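Local coordinates for protein ribonucleoside triphosphate reductase (Lactobacillus leichmannii, PDB 1L1L) that reduces ribonucleoside triphosphates to their 2'-deoxy forms as a monomeric, allosterically regulated class II enzyme that depends on a vitamin B12 cofactor, at residues P582-R593 and E704-F713. Numbering follows the deposited sequence.
Sequences PLLPALKACGYR and EITGNVEEVF
Ile705 CG2 sits over one face of the Tyr592 ring in a CH-pi contact, 3.9 Å from its centroid, while its other branch ends in CD1, 3.4 Å from Tyr592 CE1; Leu587 O lies at the ring's edge. At the far end, Leu583 CD2 lies over one face of the Phe713 ring, again CH-pi, 3.7 Å from the centroid, and Pro582 O meets the edge in plane. With CG anti to the backbone N (chi1 -178°), Phe713 swings its ring across to Leu583 and leaves its CB against the Ala586 methyl. Cys590 SG touches the Val709 backbone and, at 3.6 Å, Val712 CG2. Gly591, at positive phi, closes helix 583-589 in a Schellman motif; just before it, Cys590 O accepts two weak hydrogen bonds, from Thr706 N and Gly707 N. One water bridges Tyr592 OH (2.7 Å) and Gly707 O (2.6 Å). Arg593 and Glu704 form a two-pronged salt bridge, NE to OE1 at 2.8 Å and NH2 to OE2 at 2.7 Å, their planes 29° apart. Helix 583-589 also packs on strands 570-578 and 603-611. Apolar contacts thus hold the start of helix 709-719, N-capped by Asn708, against helix 583-589, while salt bridge and water probably fix the adjoining loops.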
loop_
_atom_site.group_PDB
_atom_site.type_symbol
_atom_site.label_atom_id
_atom_site.label_comp_id
_atom_site.label_asym_id
_atom_site.label_seq_id
_atom_site.Cartn_x
_atom_site.Cartn_y
_atom_site.Cartn_z
ATOM N N PRO A 582 20.216 16.990 -6.028
ATOM C CA PRO A 582 20.487 18.284 -5.385
ATOM C C PRO A 582 20.916 18.191 -3.919
ATOM O O PRO A 582 21.661 19.043 -3.426
ATOM C CB PRO A 582 19.162 19.026 -5.539
ATOM C CG PRO A 582 18.649 18.515 -6.839
ATOM C CD PRO A 582 18.924 17.023 -6.737
ATOM N N LEU A 583 20.448 17.159 -3.225
ATOM C CA LEU A 583 20.774 16.966 -1.819
ATOM C C LEU A 583 22.211 16.536 -1.502
ATOM O O LEU A 583 22.694 16.770 -0.399
ATOM C CB LEU A 583 19.817 15.938 -1.201
ATOM C CG LEU A 583 18.336 16.312 -1.168
ATOM C CD1 LEU A 583 17.524 15.147 -0.604
ATOM C CD2 LEU A 583 18.151 17.579 -0.314
ATOM N N LEU A 584 22.897 15.907 -2.452
ATOM C CA LEU A 584 24.245 15.423 -2.180
ATOM C C LEU A 584 25.262 16.459 -1.733
ATOM O O LEU A 584 26.017 16.215 -0.794
ATOM C CB LEU A 584 24.801 14.656 -3.379
ATOM C CG LEU A 584 24.200 13.265 -3.611
ATOM C CD1 LEU A 584 24.902 12.602 -4.814
ATOM C CD2 LEU A 584 24.377 12.412 -2.362
ATOM N N PRO A 585 25.309 17.624 -2.399
ATOM C CA PRO A 585 26.305 18.588 -1.931
ATOM C C PRO A 585 26.064 18.995 -0.488
ATOM O O PRO A 585 27.010 19.174 0.267
ATOM C CB PRO A 585 26.189 19.748 -2.933
ATOM C CG PRO A 585 24.861 19.559 -3.584
ATOM C CD PRO A 585 24.652 18.075 -3.635
ATOM N N ALA A 586 24.799 19.119 -0.099
ATOM C CA ALA A 586 24.474 19.485 1.270
ATOM C C ALA A 586 24.864 18.375 2.245
ATOM O O ALA A 586 25.390 18.652 3.331
ATOM C CB ALA A 586 22.980 19.802 1.392
ATOM N N LEU A 587 24.618 17.116 1.871
ATOM C CA LEU A 587 24.965 16.005 2.749
ATOM C C LEU A 587 26.486 15.910 2.891
ATOM O O LEU A 587 27.000 15.692 3.987
ATOM C CB LEU A 587 24.388 14.686 2.199
ATOM C CG LEU A 587 22.860 14.537 2.346
ATOM C CD1 LEU A 587 22.362 13.432 1.402
ATOM C CD2 LEU A 587 22.488 14.223 3.789
ATOM N N LYS A 588 27.201 16.072 1.781
ATOM C CA LYS A 588 28.660 16.013 1.829
ATOM C C LYS A 588 29.196 17.148 2.719
ATOM O O LYS A 588 30.109 16.948 3.530
ATOM C CB LYS A 588 29.235 16.114 0.417
ATOM C CG LYS A 588 28.888 14.897 -0.453
ATOM C CD LYS A 588 29.705 14.810 -1.731
ATOM C CE LYS A 588 29.434 13.477 -2.445
ATOM N NZ LYS A 588 30.237 13.307 -3.695
ATOM N N ALA A 589 28.597 18.326 2.590
ATOM C CA ALA A 589 29.019 19.483 3.382
ATOM C C ALA A 589 28.769 19.286 4.883
ATOM O O ALA A 589 29.417 19.924 5.718
ATOM C CB ALA A 589 28.292 20.736 2.890
ATOM N N CYS A 590 27.835 18.404 5.237
ATOM C CA CYS A 590 27.535 18.162 6.643
ATOM C C CYS A 590 28.358 17.079 7.345
ATOM O O CYS A 590 28.186 16.859 8.548
ATOM C CB CYS A 590 26.050 17.850 6.813
ATOM S SG CYS A 590 24.978 19.236 6.425
ATOM N N GLY A 591 29.233 16.391 6.612
ATOM C CA GLY A 591 30.062 15.373 7.232
ATOM C C GLY A 591 29.705 13.916 6.954
ATOM O O GLY A 591 30.450 13.008 7.345
ATOM N N TYR A 592 28.573 13.691 6.295
ATOM C CA TYR A 592 28.132 12.336 5.973
ATOM C C TYR A 592 29.136 11.652 5.055
ATOM O O TYR A 592 29.642 12.269 4.114
ATOM C CB TYR A 592 26.783 12.384 5.267
ATOM C CG TYR A 592 25.641 12.796 6.158
ATOM C CD1 TYR A 592 25.051 11.881 7.032
ATOM C CD2 TYR A 592 25.164 14.108 6.147
ATOM C CE1 TYR A 592 24.014 12.257 7.871
ATOM C CE2 TYR A 592 24.125 14.497 6.989
ATOM C CZ TYR A 592 23.559 13.568 7.845
ATOM O OH TYR A 592 22.545 13.943 8.693
ATOM N N ARG A 593 29.411 10.380 5.327
ATOM C CA ARG A 593 30.344 9.617 4.501
ATOM C C ARG A 593 29.595 9.137 3.271
ATOM O O ARG A 593 28.438 8.738 3.373
ATOM C CB ARG A 593 30.900 8.419 5.276
ATOM C CG ARG A 593 31.884 8.799 6.376
ATOM C CD ARG A 593 32.751 7.615 6.824
ATOM N NE ARG A 593 33.658 8.017 7.902
ATOM C CZ ARG A 593 34.451 7.190 8.579
ATOM N NH1 ARG A 593 34.468 5.893 8.300
ATOM N NH2 ARG A 593 35.234 7.665 9.543
ATOM N N GLU A 704 30.987 12.765 13.454
ATOM C CA GLU A 704 31.508 13.261 12.189
ATOM C C GLU A 704 30.464 14.141 11.531
ATOM O O GLU A 704 30.778 14.977 10.685
ATOM C CB GLU A 704 31.843 12.098 11.258
ATOM C CG GLU A 704 33.137 11.382 11.586
ATOM C CD GLU A 704 33.314 10.117 10.771
ATOM O OE1 GLU A 704 33.016 10.147 9.554
ATOM O OE2 GLU A 704 33.755 9.096 11.348
ATOM N N ILE A 705 29.213 13.946 11.923
ATOM C CA ILE A 705 28.128 14.721 11.354
ATOM C C ILE A 705 27.769 15.861 12.292
ATOM O O ILE A 705 27.016 15.689 13.253
ATOM C CB ILE A 705 26.893 13.830 11.097
ATOM C CG1 ILE A 705 27.305 12.622 10.243
ATOM C CG2 ILE A 705 25.825 14.625 10.369
ATOM C CD1 ILE A 705 26.295 11.502 10.235
ATOM N N THR A 706 28.324 17.029 12.006
ATOM C CA THR A 706 28.080 18.203 12.824
ATOM C C THR A 706 27.336 19.282 12.046
ATOM O O THR A 706 27.196 20.412 12.513
ATOM C CB THR A 706 29.414 18.773 13.364
ATOM O OG1 THR A 706 30.350 18.901 12.286
ATOM C CG2 THR A 706 30.002 17.846 14.423
ATOM N N GLY A 707 26.857 18.932 10.858
ATOM C CA GLY A 707 26.129 19.897 10.054
ATOM C C GLY A 707 24.655 19.543 9.979
ATOM O O GLY A 707 24.307 18.360 9.983
ATOM N N ASN A 708 23.797 20.562 9.927
ATOM C CA ASN A 708 22.349 20.367 9.842
ATOM C C ASN A 708 21.945 20.416 8.373
ATOM O O ASN A 708 21.780 21.483 7.788
ATOM C CB ASN A 708 21.624 21.460 10.628
ATOM C CG ASN A 708 20.121 21.311 10.585
ATOM O OD1 ASN A 708 19.507 21.348 9.516
ATOM N ND2 ASN A 708 19.514 21.147 11.751
ATOM N N VAL A 709 21.782 19.242 7.778
ATOM C CA VAL A 709 21.452 19.158 6.368
ATOM C C VAL A 709 20.292 20.032 5.912
ATOM O O VAL A 709 20.371 20.657 4.858
ATOM C CB VAL A 709 21.192 17.695 5.948
ATOM C CG1 VAL A 709 19.936 17.163 6.630
ATOM C CG2 VAL A 709 21.090 17.621 4.436
ATOM N N GLU A 710 19.221 20.097 6.694
ATOM C CA GLU A 710 18.084 20.927 6.301
ATOM C C GLU A 710 18.499 22.386 6.102
ATOM O O GLU A 710 18.148 23.000 5.104
ATOM C CB GLU A 710 16.964 20.864 7.344
ATOM C CG GLU A 710 15.765 21.734 6.954
ATOM C CD GLU A 710 14.571 21.619 7.899
ATOM O OE1 GLU A 710 13.558 22.290 7.622
ATOM O OE2 GLU A 710 14.635 20.872 8.902
ATOM N N GLU A 711 19.249 22.926 7.060
ATOM C CA GLU A 711 19.714 24.314 7.002
ATOM C C GLU A 711 20.759 24.542 5.919
ATOM O O GLU A 711 20.734 25.548 5.215
ATOM C CB GLU A 711 20.303 24.726 8.353
ATOM C CG GLU A 711 19.274 24.906 9.454
ATOM C CD GLU A 711 19.912 25.131 10.816
ATOM O OE1 GLU A 711 20.899 25.897 10.902
ATOM O OE2 GLU A 711 19.417 24.552 11.808
ATOM N N VAL A 712 21.692 23.609 5.794
ATOM C CA VAL A 712 22.727 23.748 4.790
ATOM C C VAL A 712 22.117 23.710 3.398
ATOM O O VAL A 712 22.536 24.452 2.510
ATOM C CB VAL A 712 23.783 22.629 4.945
ATOM C CG1 VAL A 712 24.781 22.682 3.801
ATOM C CG2 VAL A 712 24.497 22.785 6.288
ATOM N N PHE A 713 21.125 22.841 3.199
ATOM C CA PHE A 713 20.484 22.729 1.893
ATOM C C PHE A 713 19.816 24.031 1.498
ATOM O O PHE A 713 19.921 24.479 0.361
ATOM C CB PHE A 713 19.429 21.619 1.891
ATOM C CG PHE A 713 18.769 21.426 0.559
ATOM C CD1 PHE A 713 19.462 20.833 -0.496
ATOM C CD2 PHE A 713 17.472 21.873 0.342
ATOM C CE1 PHE A 713 18.876 20.692 -1.745
ATOM C CE2 PHE A 713 16.873 21.737 -0.907
ATOM C CZ PHE A 713 17.577 21.145 -1.955
HETATM O O HOH W 1 22.599 16.492 9.475
#